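Local coordinates for ribosome-associated factor Y (Coxiella burnetii, PDB 3TQM), which probably binds the ribosome as a short hibernation-promoting factor, associating with 100S ribosome dimers and helping to regulate translation, at residues A15-T20 with M70-V74; E21-H25 with V74-M78; L46-D51 with Q64-M70. All coordinates share one frame; numbering follows the deposited sequence.

Contact 1: residues A15-T20 with M70-V74; sequences ALRELT and MYKTV. With SO4 (sulfate ion), chain E.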
ATOM      1  N   ALA A  15       9.390  -7.504  10.261  1.00 30.28           N
ATOM      2  CA  ALA A  15       9.275  -6.126  10.722  1.00 29.07           C
ATOM      3  C   ALA A  15       8.598  -5.250   9.673  1.00 27.27           C
ATOM      4  O   ALA A  15       7.746  -4.425  10.000  1.00 28.52           O
ATOM      5  CB  ALA A  15      10.639  -5.571  11.079  1.00 28.75           C
ATOM      6  N   LEU A  16       8.981  -5.428   8.414  1.00 25.36           N
ATOM      7  CA  LEU A  16       8.395  -4.648   7.332  1.00 24.21           C
ATOM      8  C   LEU A  16       6.941  -5.053   7.130  1.00 24.06           C
ATOM      9  O   LEU A  16       6.108  -4.241   6.731  1.00 24.95           O
ATOM     10  CB  LEU A  16       9.186  -4.840   6.035  1.00 22.29           C
ATOM     11  CG  LEU A  16       8.674  -4.084   4.808  1.00 21.41           C
ATOM     12  CD1 LEU A  16       8.775  -2.583   5.021  1.00 10.85           C
ATOM     13  CD2 LEU A  16       9.448  -4.506   3.572  1.00 21.84           C
ATOM     14  N   ARG A  17       6.648  -6.316   7.415  1.00 23.64           N
ATOM     15  CA  ARG A  17       5.298  -6.832   7.284  1.00 23.72           C
ATOM     16  C   ARG A  17       4.387  -6.234   8.346  1.00 24.71           C
ATOM     17  O   ARG A  17       3.256  -5.841   8.059  1.00 21.91           O
ATOM     18  CB  ARG A  17       5.302  -8.351   7.400  1.00 24.39           C
ATOM     19  CG  ARG A  17       3.944  -8.967   7.156  1.00 25.34           C
ATOM     20  CD  ARG A  17       4.043 -10.463   6.989  1.00 28.47           C
ATOM     21  NE  ARG A  17       2.793 -10.999   6.473  1.00 36.64           N
ATOM     22  CZ  ARG A  17       2.498 -11.082   5.180  1.00 41.85           C
ATOM     23  NH1 ARG A  17       3.371 -10.671   4.270  1.00 42.95           N
ATOM     24  NH2 ARG A  17       1.332 -11.580   4.792  1.00 46.94           N
ATOM     25  N   GLU A  18       4.886  -6.174   9.575  1.00 26.02           N
ATOM     26  CA  GLU A  18       4.129  -5.600  10.679  1.00 27.19           C
ATOM     27  C   GLU A  18       3.930  -4.106  10.473  1.00 26.12           C
ATOM     28  O   GLU A  18       2.824  -3.589  10.634  1.00 26.93           O
ATOM     29  CB  GLU A  18       4.831  -5.855  12.011  1.00 29.37           C
ATOM     30  CG  GLU A  18       4.154  -5.188  13.195  1.00 33.17           C
ATOM     31  CD  GLU A  18       4.845  -5.488  14.508  1.00 38.28           C
ATOM     32  OE1 GLU A  18       6.085  -5.650  14.506  1.00 39.71           O
ATOM     33  OE2 GLU A  18       4.148  -5.570  15.541  1.00 41.15           O
ATOM     34  N   LEU A  19       5.010  -3.420  10.112  1.00 23.18           N
ATOM     35  CA  LEU A  19       4.969  -1.985   9.858  1.00 22.03           C
ATOM     36  C   LEU A  19       3.911  -1.624   8.818  1.00 24.12           C
ATOM     37  O   LEU A  19       3.138  -0.683   9.001  1.00 25.28           O
ATOM     38  CB  LEU A  19       6.341  -1.492   9.398  1.00 20.74           C
ATOM     39  CG  LEU A  19       6.536   0.012   9.169  1.00 21.47           C
ATOM     40  CD1 LEU A  19       6.072   0.456   7.782  1.00 18.97           C
ATOM     41  CD2 LEU A  19       5.849   0.822  10.262  1.00 22.78           C
ATOM     42  N   THR A  20       3.876  -2.377   7.723  1.00 22.96           N
ATOM     43  CA  THR A  20       2.939  -2.096   6.644  1.00 20.91           C
ATOM     44  C   THR A  20       1.508  -2.368   7.089  1.00 22.55           C
ATOM     45  O   THR A  20       0.588  -1.637   6.729  1.00 20.50           O
ATOM     46  CB  THR A  20       3.254  -2.929   5.388  1.00 18.21           C
ATOM     47  OG1 THR A  20       4.591  -2.650   4.951  1.00 18.92           O
ATOM     48  CG2 THR A  20       2.282  -2.585   4.273  1.00 13.11           C
HETATM   49  N   MSE A  70      12.921   0.709   1.678  1.00 17.43           N
HETATM   50  CA  MSE A  70      11.618   0.064   1.589  1.00 18.89           C
HETATM   51  C   MSE A  70      10.635   0.590   2.630  1.00 26.09           C
HETATM   52  O   MSE A  70       9.451   0.767   2.345  1.00 29.03           O
HETATM   53  CB  MSE A  70      11.758  -1.454   1.724  1.00 15.49           C
HETATM   54  CG  MSE A  70      10.544  -2.207   1.227  1.00 14.18           C
HETATM   55 SE   MSE A  70      10.358  -2.166  -0.715  1.00 30.19          SE
HETATM   56  CE  MSE A  70      11.677  -3.527  -1.169  1.00 30.03           C
ATOM     57  N   TYR A  71      11.129   0.832   3.840  1.00 28.19           N
ATOM     58  CA  TYR A  71      10.290   1.366   4.905  1.00 25.74           C
ATOM     59  C   TYR A  71       9.798   2.766   4.550  1.00 24.29           C
ATOM     60  O   TYR A  71       8.632   3.097   4.766  1.00 20.99           O
ATOM     61  CB  TYR A  71      11.049   1.389   6.231  1.00 26.50           C
ATOM     62  CG  TYR A  71      11.216   0.028   6.871  1.00 29.26           C
ATOM     63  CD1 TYR A  71      10.348  -0.402   7.870  1.00 29.71           C
ATOM     64  CD2 TYR A  71      12.241  -0.825   6.482  1.00 27.79           C
ATOM     65  CE1 TYR A  71      10.498  -1.643   8.462  1.00 29.61           C
ATOM     66  CE2 TYR A  71      12.395  -2.068   7.068  1.00 28.15           C
ATOM     67  CZ  TYR A  71      11.521  -2.470   8.057  1.00 29.34           C
ATOM     68  OH  TYR A  71      11.675  -3.708   8.641  1.00 29.43           O
ATOM     69  N   LYS A  72      10.693   3.580   4.002  1.00 26.93           N
ATOM     70  CA  LYS A  72      10.345   4.928   3.581  1.00 29.84           C
ATOM     71  C   LYS A  72       9.342   4.889   2.427  1.00 31.08           C
ATOM     72  O   LYS A  72       8.449   5.732   2.340  1.00 32.88           O
ATOM     73  CB  LYS A  72      11.597   5.696   3.159  1.00 34.49           C
ATOM     74  CG  LYS A  72      11.377   7.190   3.002  1.00 41.35           C
ATOM     75  CD  LYS A  72      12.620   7.884   2.469  1.00 46.58           C
ATOM     76  CE  LYS A  72      12.473   9.396   2.536  1.00 51.05           C
ATOM     77  NZ  LYS A  72      11.216   9.858   1.882  1.00 52.78           N
ATOM     78  N   THR A  73       9.492   3.900   1.550  1.00 28.44           N
ATOM     79  CA  THR A  73       8.598   3.743   0.408  1.00 24.92           C
ATOM     80  C   THR A  73       7.168   3.462   0.856  1.00 24.29           C
ATOM     81  O   THR A  73       6.219   4.044   0.332  1.00 21.08           O
ATOM     82  CB  THR A  73       9.058   2.605  -0.523  1.00 22.69           C
ATOM     83  OG1 THR A  73      10.403   2.848  -0.950  1.00 20.81           O
ATOM     84  CG2 THR A  73       8.148   2.520  -1.738  1.00 22.22           C
ATOM     85  N   VAL A  74       7.021   2.559   1.822  1.00 27.20           N
ATOM     86  CA  VAL A  74       5.709   2.238   2.375  1.00 26.62           C
ATOM     87  C   VAL A  74       5.021   3.508   2.844  1.00 25.85           C
ATOM     88  O   VAL A  74       3.860   3.759   2.521  1.00 25.24           O
ATOM     89  CB  VAL A  74       5.815   1.259   3.555  1.00 26.88           C
ATOM     90  CG1 VAL A  74       4.501   1.204   4.319  1.00 29.19           C
ATOM     91  CG2 VAL A  74       6.214  -0.127   3.062  1.00 26.97           C
TER
HETATM   92  S   SO4 E  97      14.812  -5.396   5.906  1.00 75.03           S
HETATM   93  O1  SO4 E  97      13.387  -5.080   5.948  1.00 72.96           O
HETATM   94  O2  SO4 E  97      15.388  -5.293   7.245  1.00 74.87           O
HETATM   95  O3  SO4 E  97      14.983  -6.757   5.408  1.00 76.21           O
HETATM   96  O4  SO4 E  97      15.494  -4.464   5.015  1.00 74.83           O
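Leu16 lays its CD1 methyl over the middle of one face of the Tyr71 ring, 3.8 Å from the centroid and 6° off the ring normal, a CH-pi contact. A chi1 of 180°, with CG anti to the backbone N, brings the leucine to the contact; its second methyl, CD2, meets CG of the selenomethionine Met70 at 3.5 Å. Leu19 comes to the edge of the same ring with its CG and slides its CD1 past Val74 CG1 in the opposite direction, 3.9 Å away. Deeper in, Thr20 turns OG1 to within 3.5 Å of Val74 CG2. That hydroxyl donates to Leu16 O at 2.8 Å, tying the side chain back to its own helix; the same carbonyl also accepts from Thr20 N.

Helices 14-24 and 70-89 run nearly parallel, their local axes 10.6 Å apart at 13°, on one side of the four-stranded sheet of the HPF/YfiA alpha/beta fold; Phe41 and Ile43 of strand 36-44 back Leu16 and Met70. At the outer end a sulfate, probably from the crystallisation liquor, takes a weak hydrogen bond from Tyr71 OH and another bond from Ser13. With no hydrogen bond passing between the two segments, their cohesion is essentially apolar.

Contact 2: residues E21-H25 with V74-M78; sequences EKKLH and VDLLM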
ATOM      1  N   GLU A  21       1.330  -3.426   7.872  1.00 26.52           N
ATOM      2  CA  GLU A  21       0.019  -3.779   8.402  1.00 29.28           C
ATOM      3  C   GLU A  21      -0.578  -2.654   9.242  1.00 27.30           C
ATOM      4  O   GLU A  21      -1.704  -2.224   9.000  1.00 28.57           O
ATOM      5  CB  GLU A  21       0.099  -5.053   9.242  1.00 33.97           C
ATOM      6  CG  GLU A  21       0.008  -6.338   8.444  1.00 35.67           C
ATOM      7  CD  GLU A  21       0.072  -7.570   9.326  1.00 39.43           C
ATOM      8  OE1 GLU A  21       0.104  -7.417  10.566  1.00 41.97           O
ATOM      9  OE2 GLU A  21       0.092  -8.692   8.778  1.00 40.52           O
ATOM     10  N   LYS A  22       0.181  -2.180  10.224  1.00 25.88           N
ATOM     11  CA  LYS A  22      -0.331  -1.190  11.163  1.00 30.65           C
ATOM     12  C   LYS A  22      -0.609   0.155  10.498  1.00 33.12           C
ATOM     13  O   LYS A  22      -1.502   0.889  10.922  1.00 36.76           O
ATOM     14  CB  LYS A  22       0.620  -1.012  12.351  1.00 32.81           C
ATOM     15  CG  LYS A  22       1.813  -0.128  12.072  1.00 33.35           C
ATOM     16  CD  LYS A  22       2.488   0.284  13.367  1.00 38.09           C
ATOM     17  CE  LYS A  22       3.588   1.301  13.115  1.00 40.19           C
ATOM     18  NZ  LYS A  22       4.168   1.826  14.381  1.00 43.50           N
ATOM     19  N   LYS A  23       0.149   0.475   9.455  1.00 30.17           N
ATOM     20  CA  LYS A  23      -0.071   1.721   8.725  1.00 30.46           C
ATOM     21  C   LYS A  23      -1.330   1.659   7.864  1.00 28.45           C
ATOM     22  O   LYS A  23      -2.031   2.656   7.705  1.00 24.82           O
ATOM     23  CB  LYS A  23       1.142   2.082   7.871  1.00 31.18           C
ATOM     24  CG  LYS A  23       2.181   2.900   8.607  1.00 35.32           C
ATOM     25  CD  LYS A  23       3.286   3.347   7.668  1.00 37.98           C
ATOM     26  CE  LYS A  23       4.320   4.186   8.397  1.00 42.63           C
ATOM     27  NZ  LYS A  23       5.627   4.174   7.678  1.00 44.45           N
ATOM     28  N   LEU A  24      -1.610   0.488   7.306  1.00 29.58           N
ATOM     29  CA  LEU A  24      -2.812   0.299   6.508  1.00 29.87           C
ATOM     30  C   LEU A  24      -4.046   0.365   7.391  1.00 36.01           C
ATOM     31  O   LEU A  24      -5.098   0.842   6.973  1.00 38.83           O
ATOM     32  CB  LEU A  24      -2.764  -1.037   5.770  1.00 27.13           C
ATOM     33  CG  LEU A  24      -1.905  -1.085   4.509  1.00 22.86           C
ATOM     34  CD1 LEU A  24      -1.794  -2.510   4.011  1.00 23.91           C
ATOM     35  CD2 LEU A  24      -2.497  -0.185   3.441  1.00 20.87           C
ATOM     36  N   HIS A  25      -3.909  -0.122   8.619  1.00 37.36           N
ATOM     37  CA  HIS A  25      -5.012  -0.102   9.573  1.00 40.02           C
ATOM     38  C   HIS A  25      -5.266   1.306  10.106  1.00 37.45           C
ATOM     39  O   HIS A  25      -6.221   1.533  10.850  1.00 39.72           O
ATOM     40  CB  HIS A  25      -4.740  -1.070  10.726  1.00 43.81           C
ATOM     41  CG  HIS A  25      -4.778  -2.511  10.325  1.00 46.41           C
ATOM     42  ND1 HIS A  25      -5.749  -3.025   9.492  1.00 46.09           N
ATOM     43  CD2 HIS A  25      -3.964  -3.547  10.637  1.00 47.56           C
ATOM     44  CE1 HIS A  25      -5.534  -4.316   9.311  1.00 45.73           C
ATOM     45  NE2 HIS A  25      -4.456  -4.658   9.994  1.00 46.86           N
ATOM     46  N   VAL A  74       7.021   2.559   1.822  1.00 27.20           N
ATOM     47  CA  VAL A  74       5.709   2.238   2.375  1.00 26.62           C
ATOM     48  C   VAL A  74       5.021   3.508   2.844  1.00 25.85           C
ATOM     49  O   VAL A  74       3.860   3.759   2.521  1.00 25.24           O
ATOM     50  CB  VAL A  74       5.815   1.259   3.555  1.00 26.88           C
ATOM     51  CG1 VAL A  74       4.501   1.204   4.319  1.00 29.19           C
ATOM     52  CG2 VAL A  74       6.214  -0.127   3.062  1.00 26.97           C
ATOM     53  N   ASP A  75       5.757   4.313   3.602  1.00 27.87           N
ATOM     54  CA  ASP A  75       5.244   5.572   4.121  1.00 30.12           C
ATOM     55  C   ASP A  75       4.731   6.453   2.986  1.00 23.53           C
ATOM     56  O   ASP A  75       3.661   7.050   3.091  1.00 19.33           O
ATOM     57  CB  ASP A  75       6.337   6.305   4.900  1.00 37.05           C
ATOM     58  CG  ASP A  75       5.776   7.229   5.961  1.00 45.65           C
ATOM     59  OD1 ASP A  75       5.752   6.828   7.143  1.00 50.17           O
ATOM     60  OD2 ASP A  75       5.353   8.351   5.615  1.00 47.90           O
ATOM     61  N   LEU A  76       5.497   6.524   1.902  1.00 24.61           N
ATOM     62  CA  LEU A  76       5.113   7.322   0.740  1.00 28.01           C
ATOM     63  C   LEU A  76       3.839   6.797   0.085  1.00 27.86           C
ATOM     64  O   LEU A  76       2.961   7.573  -0.296  1.00 26.39           O
ATOM     65  CB  LEU A  76       6.253   7.364  -0.282  1.00 28.21           C
ATOM     66  CG  LEU A  76       7.300   8.476  -0.140  1.00 28.88           C
ATOM     67  CD1 LEU A  76       7.801   8.589   1.290  1.00 28.99           C
ATOM     68  CD2 LEU A  76       8.455   8.247  -1.105  1.00 26.82           C
ATOM     69  N   LEU A  77       3.744   5.478  -0.045  1.00 28.38           N
ATOM     70  CA  LEU A  77       2.594   4.851  -0.686  1.00 26.19           C
ATOM     71  C   LEU A  77       1.308   5.121   0.089  1.00 27.93           C
ATOM     72  O   LEU A  77       0.231   5.225  -0.500  1.00 29.47           O
ATOM     73  CB  LEU A  77       2.812   3.345  -0.834  1.00 22.00           C
ATOM     74  CG  LEU A  77       1.703   2.576  -1.556  1.00 21.42           C
ATOM     75  CD1 LEU A  77       1.470   3.143  -2.948  1.00 18.07           C
ATOM     76  CD2 LEU A  77       2.032   1.095  -1.629  1.00 22.58           C
HETATM   77  N   MSE A  78       1.423   5.229   1.410  1.00 25.18           N
HETATM   78  CA  MSE A  78       0.266   5.523   2.248  1.00 22.18           C
HETATM   79  C   MSE A  78      -0.322   6.893   1.916  1.00 20.86           C
HETATM   80  O   MSE A  78      -1.538   7.051   1.841  1.00 19.57           O
HETATM   81  CB  MSE A  78       0.631   5.448   3.731  1.00 21.26           C
HETATM   82  CG  MSE A  78       1.133   4.090   4.201  1.00 21.08           C
HETATM   83 SE   MSE A  78      -0.137   2.630   3.917  1.00 34.72          SE
HETATM   84  CE  MSE A  78       0.601   1.896   2.270  1.00 27.57           C
TER
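Lys23 and Leu24 near the C-terminal end of helix 14-24 face Val74, Asp75 and Met78 of helix 70-89, with the backbones closest at Leu24 and Met78, whose CA atoms lie 7.4 Å apart. Lys23 reaches across to Asp75 with a chain extended beyond CG. Its CD methylene passes Met78 CG at 4.1 Å and lies almost as near to Val74 CG1, so the aliphatic part of the lysine rests on apolar groups before the ammonium emerges at Asp75. There NZ donates to OD1 at 2.7 Å in a salt bridge. The ammonium comes from the anti side of that oxygen, 23° out of the carboxylate plane, while Asp75 OD2 has a weak hydrogen bond with His79 one turn further along.

Below the ion pair, Leu24 points CD2 at the selenium of Met78, 3.7 Å away, and the two side chains cross at about a right angle. Bends at chi2 and chi3 fold the selenomethionine back so that its CE also comes within 3.9 Å of Leu24 CD2. Leu24 in turn packs on Ile3, Ile37 and Ile39, carrying the contact down to strands 2-8 and 36-44. The two helices, packed on one side of the sheet in the HPF/YfiA fold, are therefore joined by a charged pair above a layer of buried hydrocarbon and selenium; the nearby ammonium would be expected to stabilise the negative charge of Asp75.

Contact 3: residues L46-D51 with Q64-M70; sequences LKKIVD and QAESDDM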
ATOM      1  N   LEU A  46      18.681   0.111  -7.138  1.00 31.15           N
ATOM      2  CA  LEU A  46      18.654   0.875  -5.893  1.00 31.06           C
ATOM      3  C   LEU A  46      17.239   1.306  -5.518  1.00 30.58           C
ATOM      4  O   LEU A  46      17.012   1.832  -4.429  1.00 30.00           O
ATOM      5  CB  LEU A  46      19.563   2.103  -5.992  1.00 30.58           C
ATOM      6  CG  LEU A  46      21.064   1.847  -6.117  1.00 32.80           C
ATOM      7  CD1 LEU A  46      21.798   3.144  -6.412  1.00 34.94           C
ATOM      8  CD2 LEU A  46      21.608   1.192  -4.855  1.00 30.91           C
ATOM      9  N   LYS A  47      16.291   1.082  -6.423  1.00 31.78           N
ATOM     10  CA  LYS A  47      14.912   1.509  -6.208  1.00 31.62           C
ATOM     11  C   LYS A  47      14.111   0.486  -5.402  1.00 32.04           C
ATOM     12  O   LYS A  47      14.009  -0.682  -5.780  1.00 31.73           O
ATOM     13  CB  LYS A  47      14.219   1.801  -7.545  1.00 32.13           C
ATOM     14  CG  LYS A  47      14.875   2.922  -8.345  1.00 36.86           C
ATOM     15  CD  LYS A  47      14.033   3.328  -9.552  1.00 42.25           C
ATOM     16  CE  LYS A  47      13.820   2.165 -10.510  1.00 45.11           C
ATOM     17  NZ  LYS A  47      13.020   2.557 -11.707  1.00 45.01           N
ATOM     18  N   LYS A  48      13.552   0.940  -4.284  1.00 31.92           N
ATOM     19  CA  LYS A  48      12.700   0.107  -3.446  1.00 30.63           C
ATOM     20  C   LYS A  48      11.239   0.429  -3.728  1.00 29.25           C
ATOM     21  O   LYS A  48      10.629   1.242  -3.029  1.00 29.98           O
ATOM     22  CB  LYS A  48      12.999   0.349  -1.965  1.00 29.15           C
ATOM     23  CG  LYS A  48      14.444   0.105  -1.569  1.00 31.41           C
ATOM     24  CD  LYS A  48      14.898  -1.284  -1.982  1.00 35.24           C
ATOM     25  CE  LYS A  48      16.275  -1.604  -1.415  1.00 38.13           C
ATOM     26  NZ  LYS A  48      17.288  -0.589  -1.815  1.00 40.27           N
ATOM     27  N   ILE A  49      10.678  -0.208  -4.752  1.00 26.51           N
ATOM     28  CA  ILE A  49       9.301   0.063  -5.162  1.00 23.37           C
ATOM     29  C   ILE A  49       8.271  -0.724  -4.357  1.00 21.84           C
ATOM     30  O   ILE A  49       8.423  -1.928  -4.135  1.00 22.31           O
ATOM     31  CB  ILE A  49       9.087  -0.247  -6.652  1.00 22.30           C
ATOM     32  CG1 ILE A  49      10.043   0.573  -7.518  1.00 23.29           C
ATOM     33  CG2 ILE A  49       7.648   0.013  -7.049  1.00 21.83           C
ATOM     34  CD1 ILE A  49      11.326  -0.142  -7.853  1.00 24.09           C
ATOM     35  N   VAL A  50       7.218  -0.036  -3.924  1.00 19.84           N
ATOM     36  CA  VAL A  50       6.078  -0.703  -3.302  1.00 22.62           C
ATOM     37  C   VAL A  50       4.801  -0.331  -4.057  1.00 26.00           C
ATOM     38  O   VAL A  50       4.518   0.845  -4.277  1.00 28.10           O
ATOM     39  CB  VAL A  50       5.939  -0.343  -1.807  1.00 21.34           C
ATOM     40  CG1 VAL A  50       4.734  -1.043  -1.200  1.00 18.91           C
ATOM     41  CG2 VAL A  50       7.204  -0.726  -1.053  1.00 22.50           C
ATOM     42  N   ASP A  51       4.043  -1.345  -4.461  1.00 27.41           N
ATOM     43  CA  ASP A  51       2.839  -1.146  -5.258  1.00 28.25           C
ATOM     44  C   ASP A  51       1.620  -1.699  -4.519  1.00 22.98           C
ATOM     45  O   ASP A  51       1.723  -2.687  -3.790  1.00 19.08           O
ATOM     46  CB  ASP A  51       3.002  -1.827  -6.620  1.00 38.59           C
ATOM     47  CG  ASP A  51       1.904  -1.456  -7.601  1.00 50.78           C
ATOM     48  OD1 ASP A  51       1.094  -0.555  -7.291  1.00 54.26           O
ATOM     49  OD2 ASP A  51       1.858  -2.061  -8.695  1.00 55.86           O
ATOM     50  N   GLN A  64       1.518   3.488  -6.669  1.00 28.61           N
ATOM     51  CA  GLN A  64       2.900   3.022  -6.603  1.00 28.13           C
ATOM     52  C   GLN A  64       3.841   4.126  -6.126  1.00 26.93           C
ATOM     53  O   GLN A  64       3.685   5.288  -6.498  1.00 27.88           O
ATOM     54  CB  GLN A  64       3.356   2.506  -7.967  1.00 29.08           C
ATOM     55  CG  GLN A  64       4.719   1.834  -7.952  1.00 33.42           C
ATOM     56  CD  GLN A  64       5.257   1.565  -9.345  1.00 36.83           C
ATOM     57  OE1 GLN A  64       5.483   2.491 -10.125  1.00 39.10           O
ATOM     58  NE2 GLN A  64       5.457   0.293  -9.666  1.00 37.03           N
ATOM     59  N   ALA A  65       4.816   3.754  -5.303  1.00 23.93           N
ATOM     60  CA  ALA A  65       5.826   4.693  -4.825  1.00 22.86           C
ATOM     61  C   ALA A  65       7.181   4.003  -4.749  1.00 23.38           C
ATOM     62  O   ALA A  65       7.257   2.774  -4.783  1.00 23.65           O
ATOM     63  CB  ALA A  65       5.434   5.252  -3.468  1.00 21.33           C
ATOM     64  N   GLU A  66       8.245   4.793  -4.645  1.00 24.34           N
ATOM     65  CA  GLU A  66       9.594   4.243  -4.618  1.00 25.25           C
ATOM     66  C   GLU A  66      10.575   5.158  -3.893  1.00 22.63           C
ATOM     67  O   GLU A  66      10.351   6.357  -3.774  1.00 21.76           O
ATOM     68  CB  GLU A  66      10.093   3.973  -6.042  1.00 29.14           C
ATOM     69  CG  GLU A  66      10.388   5.231  -6.845  1.00 33.28           C
ATOM     70  CD  GLU A  66      10.885   4.930  -8.249  1.00 39.21           C
ATOM     71  OE1 GLU A  66      10.288   4.064  -8.924  1.00 43.11           O
ATOM     72  OE2 GLU A  66      11.877   5.557  -8.677  1.00 38.57           O
ATOM     73  N   SER A  67      11.666   4.571  -3.418  1.00 23.30           N
ATOM     74  CA  SER A  67      12.737   5.309  -2.758  1.00 23.41           C
ATOM     75  C   SER A  67      13.911   4.369  -2.527  1.00 23.60           C
ATOM     76  O   SER A  67      13.893   3.231  -2.975  1.00 25.37           O
ATOM     77  CB  SER A  67      12.253   5.899  -1.429  1.00 26.99           C
ATOM     78  OG  SER A  67      11.955   4.871  -0.488  1.00 31.43           O
ATOM     79  N   ASP A  68      14.934   4.846  -1.832  1.00 24.19           N
ATOM     80  CA  ASP A  68      16.118   4.034  -1.571  1.00 25.39           C
ATOM     81  C   ASP A  68      15.924   3.142  -0.352  1.00 23.43           C
ATOM     82  O   ASP A  68      16.799   2.351   0.000  1.00 25.80           O
ATOM     83  CB  ASP A  68      17.344   4.925  -1.371  1.00 28.90           C
ATOM     84  CG  ASP A  68      17.129   5.969  -0.297  1.00 35.62           C
ATOM     85  OD1 ASP A  68      16.225   5.776   0.550  1.00 37.37           O
ATOM     86  OD2 ASP A  68      17.861   6.980  -0.295  1.00 39.98           O
ATOM     87  N   ASP A  69      14.772   3.281   0.291  1.00 21.92           N
ATOM     88  CA  ASP A  69      14.494   2.544   1.516  1.00 22.23           C
ATOM     89  C   ASP A  69      13.064   2.021   1.516  1.00 19.53           C
ATOM     90  O   ASP A  69      12.112   2.790   1.381  1.00 20.41           O
ATOM     91  CB  ASP A  69      14.746   3.433   2.736  1.00 24.10           C
ATOM     92  CG  ASP A  69      14.465   2.725   4.044  1.00 29.48           C
ATOM     93  OD1 ASP A  69      14.254   1.494   4.029  1.00 32.78           O
ATOM     94  OD2 ASP A  69      14.464   3.397   5.095  1.00 32.12           O
HETATM   95  N   MSE A  70      12.921   0.709   1.678  1.00 17.43           N
HETATM   96  CA  MSE A  70      11.618   0.064   1.589  1.00 18.89           C
HETATM   97  C   MSE A  70      10.635   0.590   2.630  1.00 26.09           C
HETATM   98  O   MSE A  70       9.451   0.767   2.345  1.00 29.03           O
HETATM   99  CB  MSE A  70      11.758  -1.454   1.724  1.00 15.49           C
HETATM  100  CG  MSE A  70      10.544  -2.207   1.227  1.00 14.18           C
HETATM  101 SE   MSE A  70      10.358  -2.166  -0.715  1.00 30.19          SE
HETATM  102  CE  MSE A  70      11.677  -3.527  -1.169  1.00 30.03           C
TER
HETATM  103  O   HOH W   1      10.216   2.778 -11.558  1.00 34.36           O
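Ser67 O receives the backbone N-H of Lys48 in the shortest hydrogen bond between the segments, 2.7 Å long and nearly straight at 158°. This bond belongs to an antiparallel beta hairpin of strands 47-56 and 59-65, which forms one margin of the four-stranded sheet in this alpha/beta fold. Val50 and Ala65 are a hydrogen-bonded pair, Val50 N to Ala65 O at 2.9 Å and Ala65 N to Val50 O at 3.1 Å; Asp51 and Gln64 follow as a non-hydrogen-bonded pair.

Past Glu66 the chain turns toward helix 70-89, for which Asp69 is the N-cap, its OD1 taking the backbone N-H of Tyr71. Lys48 flanks this turn: bent at chi2 and chi4, it runs its CG alongside the Asp68-Met70 backbone and ends in a weak bond from NZ to Asp68 O. Its CB also approaches the selenium of Met70, which is nearer still to Val50 CG2, at 3.5 Å. Thr73 binds both Ser67 OG and Lys48 O, linking the turn to the first helical turn.

On the sheet face bearing Asp51 and Gln64, Ile49 sets its CG2 against the Gln64 side chain, 3.4 Å from NE2. Its CG1 lies beside Glu66 CB, the two chains pointing the same way. Farther out, Lys47 crosses Glu66 obliquely, and a water joins the charged ends, accepting from Lys47 NZ at 2.8 Å and donating to Glu66 OE1 at 2.9 Å.

Contacts 1 and 2 are successive portions of one helix-helix interface, their centres 7 Å apart; Val74 serves both, meeting Leu16, Leu19 and Thr20 in the first and Lys23 in the second. Contact 3 belongs to the sheet beneath, centred 11 Å from contact 1 and 13 Å from contact 2, and runs through Met70 directly into helix 70-89. Thr73 and Leu77, on the sheet-facing side of that helix, fasten the layers together: Thr73 OG1 lies 2.6 Å from Lys48 O, and Leu77 CD2 packs 3.5 Å from Val50 CG1. The sulfate sits at the outer end of contact 1, about 6 Å, nearest atoms, from the side chain of Met70 shared with contact 3.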